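Local atomic coordinates of signal recognition particle receptor subunit beta (Mus musculus, PDB entry 2FH5), a protein that binds GTP as the beta subunit of the signal recognition particle receptor, helping to target nascent secretory proteins to the endoplasmic reticulum membrane. Residues I45-V48 with N54-T57; Q70-F75 with Y103-D108. One frame throughout, in Å; residues are numbered along the deposited sequence.

Contact 1: residues I45-V48 with N54-T57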
ATOM      1  N   ILE B  45      14.718  -6.223  -0.689  1.00 50.67           N
ATOM      2  CA  ILE B  45      15.945  -5.717  -1.270  1.00 50.71           C
ATOM      3  C   ILE B  45      15.808  -5.311  -2.737  1.00 53.39           C
ATOM      4  O   ILE B  45      15.240  -6.034  -3.549  1.00 53.78           O
ATOM      5  CB  ILE B  45      17.064  -6.759  -1.122  1.00 51.18           C
ATOM      6  CG1 ILE B  45      17.468  -6.858   0.344  1.00 53.55           C
ATOM      7  CG2 ILE B  45      18.261  -6.377  -1.966  1.00 53.54           C
ATOM      8  CD1 ILE B  45      18.346  -8.057   0.649  1.00 55.53           C
ATOM      9  N   TYR B  46      16.349  -4.148  -3.073  1.00 54.08           N
ATOM     10  CA  TYR B  46      16.294  -3.651  -4.440  1.00 61.21           C
ATOM     11  C   TYR B  46      17.713  -3.509  -5.025  1.00 66.61           C
ATOM     12  O   TYR B  46      18.531  -2.767  -4.488  1.00 65.53           O
ATOM     13  CB  TYR B  46      15.577  -2.292  -4.456  1.00 54.38           C
ATOM     14  CG  TYR B  46      15.484  -1.617  -5.813  1.00 52.64           C
ATOM     15  CD1 TYR B  46      14.649  -2.111  -6.807  1.00 50.61           C
ATOM     16  CD2 TYR B  46      16.213  -0.462  -6.086  1.00 51.24           C
ATOM     17  CE1 TYR B  46      14.537  -1.465  -8.052  1.00 48.76           C
ATOM     18  CE2 TYR B  46      16.112   0.191  -7.315  1.00 46.81           C
ATOM     19  CZ  TYR B  46      15.276  -0.311  -8.294  1.00 50.61           C
ATOM     20  OH  TYR B  46      15.187   0.333  -9.514  1.00 50.44           O
ATOM     21  N   LYS B  47      18.004  -4.233  -6.107  1.00 73.47           N
ATOM     22  CA  LYS B  47      19.310  -4.128  -6.755  1.00 78.14           C
ATOM     23  C   LYS B  47      19.210  -2.982  -7.746  1.00 81.00           C
ATOM     24  O   LYS B  47      18.440  -3.032  -8.709  1.00 77.42           O
ATOM     25  CB  LYS B  47      19.676  -5.414  -7.500  1.00 83.23           C
ATOM     26  CG  LYS B  47      19.848  -6.641  -6.605  1.00 88.69           C
ATOM     27  CD  LYS B  47      20.951  -6.470  -5.572  1.00 90.04           C
ATOM     28  CE  LYS B  47      21.108  -7.741  -4.739  1.00 92.34           C
ATOM     29  NZ  LYS B  47      22.098  -7.596  -3.628  1.00 96.22           N
ATOM     30  N   VAL B  48      19.989  -1.943  -7.487  1.00 86.56           N
ATOM     31  CA  VAL B  48      20.005  -0.744  -8.313  1.00 93.09           C
ATOM     32  C   VAL B  48      20.447  -0.957  -9.770  1.00 97.82           C
ATOM     33  O   VAL B  48      21.212  -1.873 -10.080  1.00 97.27           O
ATOM     34  CB  VAL B  48      20.885   0.317  -7.635  1.00 91.48           C
ATOM     35  CG1 VAL B  48      21.152   1.468  -8.570  1.00 91.03           C
ATOM     36  CG2 VAL B  48      20.191   0.809  -6.384  1.00 90.80           C
ATOM     37  N   ASN B  54      24.434  -1.574  -6.549  1.00106.87           N
ATOM     38  CA  ASN B  54      24.304  -1.525  -5.097  1.00101.31           C
ATOM     39  C   ASN B  54      22.921  -2.029  -4.687  1.00 96.21           C
ATOM     40  O   ASN B  54      22.000  -2.112  -5.506  1.00 94.40           O
ATOM     41  CB  ASN B  54      24.485  -0.092  -4.580  1.00103.12           C
ATOM     42  CG  ASN B  54      25.744   0.568  -5.108  1.00103.25           C
ATOM     43  OD1 ASN B  54      25.833   0.903  -6.291  1.00104.02           O
ATOM     44  ND2 ASN B  54      26.725   0.758  -4.232  1.00 99.13           N
ATOM     45  N   SER B  55      22.775  -2.363  -3.414  1.00 89.12           N
ATOM     46  CA  SER B  55      21.496  -2.839  -2.934  1.00 80.95           C
ATOM     47  C   SER B  55      20.919  -1.875  -1.905  1.00 75.06           C
ATOM     48  O   SER B  55      21.618  -1.412  -1.011  1.00 75.78           O
ATOM     49  CB  SER B  55      21.643  -4.229  -2.314  1.00 81.58           C
ATOM     50  OG  SER B  55      22.264  -4.154  -1.045  1.00 85.64           O
ATOM     51  N   LEU B  56      19.639  -1.565  -2.053  1.00 67.20           N
ATOM     52  CA  LEU B  56      18.937  -0.688  -1.118  1.00 61.70           C
ATOM     53  C   LEU B  56      17.811  -1.525  -0.474  1.00 56.55           C
ATOM     54  O   LEU B  56      17.375  -2.523  -1.039  1.00 57.73           O
ATOM     55  CB  LEU B  56      18.330   0.504  -1.878  1.00 55.16           C
ATOM     56  CG  LEU B  56      19.271   1.535  -2.523  1.00 52.77           C
ATOM     57  CD1 LEU B  56      18.506   2.434  -3.489  1.00 43.06           C
ATOM     58  CD2 LEU B  56      19.927   2.375  -1.416  1.00 45.76           C
ATOM     59  N   THR B  57      17.371  -1.160   0.717  1.00 51.77           N
ATOM     60  CA  THR B  57      16.259  -1.878   1.325  1.00 51.47           C
ATOM     61  C   THR B  57      15.009  -1.000   1.213  1.00 49.36           C
ATOM     62  O   THR B  57      14.869  -0.030   1.945  1.00 50.55           O
ATOM     63  CB  THR B  57      16.492  -2.179   2.809  1.00 52.81           C
ATOM     64  OG1 THR B  57      17.501  -3.177   2.930  1.00 57.48           O
ATOM     65  CG2 THR B  57      15.209  -2.696   3.461  1.00 54.03           C
TER
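With its CG2 anti to the carbonyl carbon and beside the backbone N, Val48 sends that methyl across to Leu56, whose own chi1 of -67° likewise sets CG beside its backbone N. The two side chains cross obliquely, and CG2 of Val48 comes to 3.7 Å from CD1 of Leu56. They meet at the turn end of a beta hairpin, where strand 42-47 runs antiparallel to strand 55-60 at the edge of the P-loop GTPase sheet. Tyr46 and Leu56 form a hydrogen-bonded pair: Tyr46 N reaches Leu56 O at 2.8 Å, and Leu56 N returns the bond to Tyr46 O at 2.9 Å, both nearly straight at the hydrogen. Ile45 with Thr57 and Lys47 with Ser55 are the flanking non-hydrogen-bonded pairs; the side chains of these four share one face of the sheet, Tyr46 and Leu56 the opposite one. Beta-branched Ile45 and Thr57 favour the extended backbone, and small Ser55 sits between the longer chains of Ile45 and Lys47. CG2 of Ile45 rests 4.0 Å from CB of Ser55, while Lys47, bent at chi2 (-60°), folds back so that its NZ lies 3.6 Å from the same CB. A long flexible chain suits this exposed face, where an ammonium beside Ser55 can still meet water. The face of Tyr46 and Leu56 is buried instead, against helix 204-213: both touch Leu210, and Leu56 also reaches Ile213. Tyrosine serves here because its ring packs inward while OH finds a hydrogen-bond partner in Glu207. Just beyond the paired strand residues, Val48 N gives a further hydrogen bond to Asn54 O, 2.8 Å long, with a C=O...N angle of 172°.

Contact 2: residues Q70-F75 with Y103-D108; sequences QLLDRF and YQVLID
Leu72 and Val105 meet methyl to methyl, CD2 of the leucine lying 3.8 Å from CG2 of the valine, with the two side chains crossing at about a right angle. Leu72 has CG anti to its backbone N (chi1 175°), which carries the isobutyl group out toward helix 91-110. Both residues are buried, and their branched apolar chains suit this inner side of the contact. The same CD2 also touches Asp108 OD2 at 3.6 Å, so one methyl is shared between valine and carboxylate.

The outer side is looser and polar. The side chains of Asp73 and Asp108 also cross nearly at right angles, bringing OD1 of the first within 3.9 Å of OD2 of the second; the carboxylate planes are 36° apart. Two like charges would be expected to repel; a water donates from its O to Asp73 OD1 (2.7 Å) and to Asp108 OD2 (2.6 Å), which probably eases the repulsion. Aspartate suits this margin, where a short chain can hold an acceptor out to solvent. Lys76 makes a long, weak ion pair with Asp73 OD1, which may offset some of the charge.

The axes of segments 70-75 and 103-108 approach to 11.7 Å, wide for a direct helix pair, and run 19° from parallel. Helices 65-75 and 91-110 lie side by side along the sheet: Leu72 also rests on Leu11 of strand 9-13, and Leu106 turns to Leu144 of helix 133-150.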
ATOM      1  N   GLN B  70       3.966   6.714  13.874  1.00 54.65           N
ATOM      2  CA  GLN B  70       4.514   5.683  14.729  1.00 59.03           C
ATOM      3  C   GLN B  70       5.587   4.926  13.934  1.00 55.83           C
ATOM      4  O   GLN B  70       6.691   4.704  14.431  1.00 58.28           O
ATOM      5  CB  GLN B  70       3.401   4.725  15.164  1.00 67.64           C
ATOM      6  CG  GLN B  70       3.854   3.667  16.155  1.00 81.71           C
ATOM      7  CD  GLN B  70       3.274   2.289  15.855  1.00 89.63           C
ATOM      8  OE1 GLN B  70       2.058   2.136  15.657  1.00 92.48           O
ATOM      9  NE2 GLN B  70       4.143   1.274  15.827  1.00 89.22           N
ATOM     10  N   LEU B  71       5.275   4.553  12.693  1.00 51.23           N
ATOM     11  CA  LEU B  71       6.233   3.823  11.859  1.00 49.96           C
ATOM     12  C   LEU B  71       7.330   4.659  11.214  1.00 49.61           C
ATOM     13  O   LEU B  71       8.415   4.133  10.983  1.00 48.55           O
ATOM     14  CB  LEU B  71       5.514   3.014  10.783  1.00 53.33           C
ATOM     15  CG  LEU B  71       4.897   1.719  11.323  1.00 55.14           C
ATOM     16  CD1 LEU B  71       3.870   1.175  10.350  1.00 53.73           C
ATOM     17  CD2 LEU B  71       6.002   0.725  11.569  1.00 56.36           C
ATOM     18  N   LEU B  72       7.067   5.930  10.902  1.00 46.75           N
ATOM     19  CA  LEU B  72       8.126   6.761  10.344  1.00 48.31           C
ATOM     20  C   LEU B  72       9.161   6.954  11.468  1.00 50.88           C
ATOM     21  O   LEU B  72      10.370   6.881  11.222  1.00 52.42           O
ATOM     22  CB  LEU B  72       7.594   8.121   9.865  1.00 49.09           C
ATOM     23  CG  LEU B  72       8.624   9.163   9.358  1.00 49.51           C
ATOM     24  CD1 LEU B  72       9.464   8.628   8.202  1.00 44.94           C
ATOM     25  CD2 LEU B  72       7.895  10.399   8.903  1.00 48.38           C
ATOM     26  N   ASP B  73       8.692   7.185  12.698  1.00 49.65           N
ATOM     27  CA  ASP B  73       9.607   7.342  13.839  1.00 55.55           C
ATOM     28  C   ASP B  73      10.469   6.096  13.994  1.00 59.34           C
ATOM     29  O   ASP B  73      11.673   6.193  14.231  1.00 64.74           O
ATOM     30  CB  ASP B  73       8.863   7.516  15.166  1.00 56.00           C
ATOM     31  CG  ASP B  73       8.150   8.851  15.285  1.00 65.85           C
ATOM     32  OD1 ASP B  73       8.639   9.849  14.696  1.00 64.80           O
ATOM     33  OD2 ASP B  73       7.108   8.900  15.993  1.00 64.33           O
ATOM     34  N   ARG B  74       9.853   4.920  13.871  1.00 58.24           N
ATOM     35  CA  ARG B  74      10.584   3.673  14.040  1.00 55.05           C
ATOM     36  C   ARG B  74      11.683   3.424  13.008  1.00 51.51           C
ATOM     37  O   ARG B  74      12.725   2.875  13.345  1.00 51.05           O
ATOM     38  CB  ARG B  74       9.619   2.479  14.048  1.00 59.01           C
ATOM     39  CG  ARG B  74      10.323   1.153  14.264  1.00 62.86           C
ATOM     40  CD  ARG B  74       9.484  -0.052  13.888  1.00 68.41           C
ATOM     41  NE  ARG B  74       8.360  -0.257  14.792  1.00 77.11           N
ATOM     42  CZ  ARG B  74       7.582  -1.338  14.775  1.00 83.72           C
ATOM     43  NH1 ARG B  74       7.815  -2.316  13.899  1.00 83.02           N
ATOM     44  NH2 ARG B  74       6.566  -1.436  15.628  1.00 85.08           N
ATOM     45  N   PHE B  75      11.470   3.838  11.765  1.00 48.21           N
ATOM     46  CA  PHE B  75      12.460   3.593  10.725  1.00 46.38           C
ATOM     47  C   PHE B  75      13.284   4.786  10.248  1.00 50.65           C
ATOM     48  O   PHE B  75      14.233   4.593   9.479  1.00 53.98           O
ATOM     49  CB  PHE B  75      11.777   2.983   9.490  1.00 43.96           C
ATOM     50  CG  PHE B  75      11.231   1.596   9.705  1.00 51.47           C
ATOM     51  CD1 PHE B  75      12.090   0.500   9.845  1.00 52.26           C
ATOM     52  CD2 PHE B  75       9.852   1.379   9.792  1.00 50.74           C
ATOM     53  CE1 PHE B  75      11.576  -0.797  10.073  1.00 50.30           C
ATOM     54  CE2 PHE B  75       9.340   0.097  10.019  1.00 50.24           C
ATOM     55  CZ  PHE B  75      10.206  -0.989  10.158  1.00 46.67           C
ATOM     56  N   TYR B 103       5.033  18.267   5.942  1.00 48.62           N
ATOM     57  CA  TYR B 103       5.592  19.160   6.969  1.00 50.55           C
ATOM     58  C   TYR B 103       6.299  18.349   8.053  1.00 48.33           C
ATOM     59  O   TYR B 103       7.460  18.596   8.373  1.00 49.72           O
ATOM     60  CB  TYR B 103       4.462  19.975   7.609  1.00 55.93           C
ATOM     61  CG  TYR B 103       4.936  21.025   8.589  1.00 62.41           C
ATOM     62  CD1 TYR B 103       5.390  22.267   8.149  1.00 65.09           C
ATOM     63  CD2 TYR B 103       4.932  20.779   9.956  1.00 66.55           C
ATOM     64  CE1 TYR B 103       5.823  23.236   9.047  1.00 66.91           C
ATOM     65  CE2 TYR B 103       5.368  21.742  10.859  1.00 70.25           C
ATOM     66  CZ  TYR B 103       5.807  22.966  10.398  1.00 67.59           C
ATOM     67  OH  TYR B 103       6.204  23.931  11.298  1.00 70.60           O
ATOM     68  N   GLN B 104       5.585  17.393   8.641  1.00 50.63           N
ATOM     69  CA  GLN B 104       6.177  16.531   9.660  1.00 51.19           C
ATOM     70  C   GLN B 104       7.336  15.713   9.091  1.00 50.21           C
ATOM     71  O   GLN B 104       8.292  15.413   9.806  1.00 49.98           O
ATOM     72  CB  GLN B 104       5.139  15.575  10.243  1.00 56.54           C
ATOM     73  CG  GLN B 104       4.665  15.955  11.637  1.00 72.62           C
ATOM     74  CD  GLN B 104       3.139  16.096  11.715  1.00 84.40           C
ATOM     75  OE1 GLN B 104       2.553  16.119  12.808  1.00 87.75           O
ATOM     76  NE2 GLN B 104       2.491  16.198  10.549  1.00 84.43           N
ATOM     77  N   VAL B 105       7.258  15.341   7.813  1.00 46.30           N
ATOM     78  CA  VAL B 105       8.334  14.557   7.219  1.00 44.68           C
ATOM     79  C   VAL B 105       9.589  15.426   7.045  1.00 49.08           C
ATOM     80  O   VAL B 105      10.713  14.949   7.231  1.00 46.51           O
ATOM     81  CB  VAL B 105       7.908  13.939   5.858  1.00 42.84           C
ATOM     82  CG1 VAL B 105       9.123  13.372   5.128  1.00 39.01           C
ATOM     83  CG2 VAL B 105       6.888  12.812   6.098  1.00 37.48           C
ATOM     84  N   LEU B 106       9.388  16.697   6.698  1.00 48.93           N
ATOM     85  CA  LEU B 106      10.496  17.630   6.511  1.00 49.36           C
ATOM     86  C   LEU B 106      11.161  17.887   7.849  1.00 51.99           C
ATOM     87  O   LEU B 106      12.385  17.844   7.979  1.00 51.44           O
ATOM     88  CB  LEU B 106       9.987  18.943   5.941  1.00 44.09           C
ATOM     89  CG  LEU B 106       9.601  18.813   4.486  1.00 43.78           C
ATOM     90  CD1 LEU B 106       8.940  20.090   4.032  1.00 45.23           C
ATOM     91  CD2 LEU B 106      10.832  18.509   3.664  1.00 40.53           C
ATOM     92  N   ILE B 107      10.345  18.151   8.855  1.00 53.63           N
ATOM     93  CA  ILE B 107      10.888  18.378  10.171  1.00 57.26           C
ATOM     94  C   ILE B 107      11.664  17.153  10.648  1.00 59.48           C
ATOM     95  O   ILE B 107      12.845  17.267  10.970  1.00 64.57           O
ATOM     96  CB  ILE B 107       9.773  18.756  11.146  1.00 58.91           C
ATOM     97  CG1 ILE B 107       9.468  20.247  10.977  1.00 59.53           C
ATOM     98  CG2 ILE B 107      10.163  18.414  12.558  1.00 58.50           C
ATOM     99  CD1 ILE B 107       8.358  20.738  11.867  1.00 66.82           C
ATOM    100  N   ASP B 108      11.022  15.987  10.671  1.00 60.17           N
ATOM    101  CA  ASP B 108      11.690  14.757  11.104  1.00 57.46           C
ATOM    102  C   ASP B 108      13.017  14.543  10.405  1.00 58.51           C
ATOM    103  O   ASP B 108      14.005  14.175  11.037  1.00 58.66           O
ATOM    104  CB  ASP B 108      10.822  13.539  10.827  1.00 61.15           C
ATOM    105  CG  ASP B 108       9.655  13.432  11.768  1.00 64.49           C
ATOM    106  OD1 ASP B 108       9.399  14.391  12.522  1.00 67.98           O
ATOM    107  OD2 ASP B 108       8.981  12.388  11.746  1.00 67.18           O
TER
HETATM  108  O   HOH W   1       7.070  11.261  13.056  1.00 56.88           O

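In the fold
Contact 1 and contact 2 follow one another along the chain: strand 55-60, half of the hairpin, leads into helix 65-75, half of the helix pair. Their centres lie 22 Å apart and they do not touch. Both are partly buried, each with an apolar inner side and a polar or exposed outer one, yet they hold differently. The 45-48/54-57 contact is a backbone union at the sheet edge, burying 356 Å² and lying away from the nucleotide site. The 70-75/103-108 contact buries 137 Å², has no direct hydrogen bond across it, and relies on side chains and a water; it lies nearer the centre of the chain.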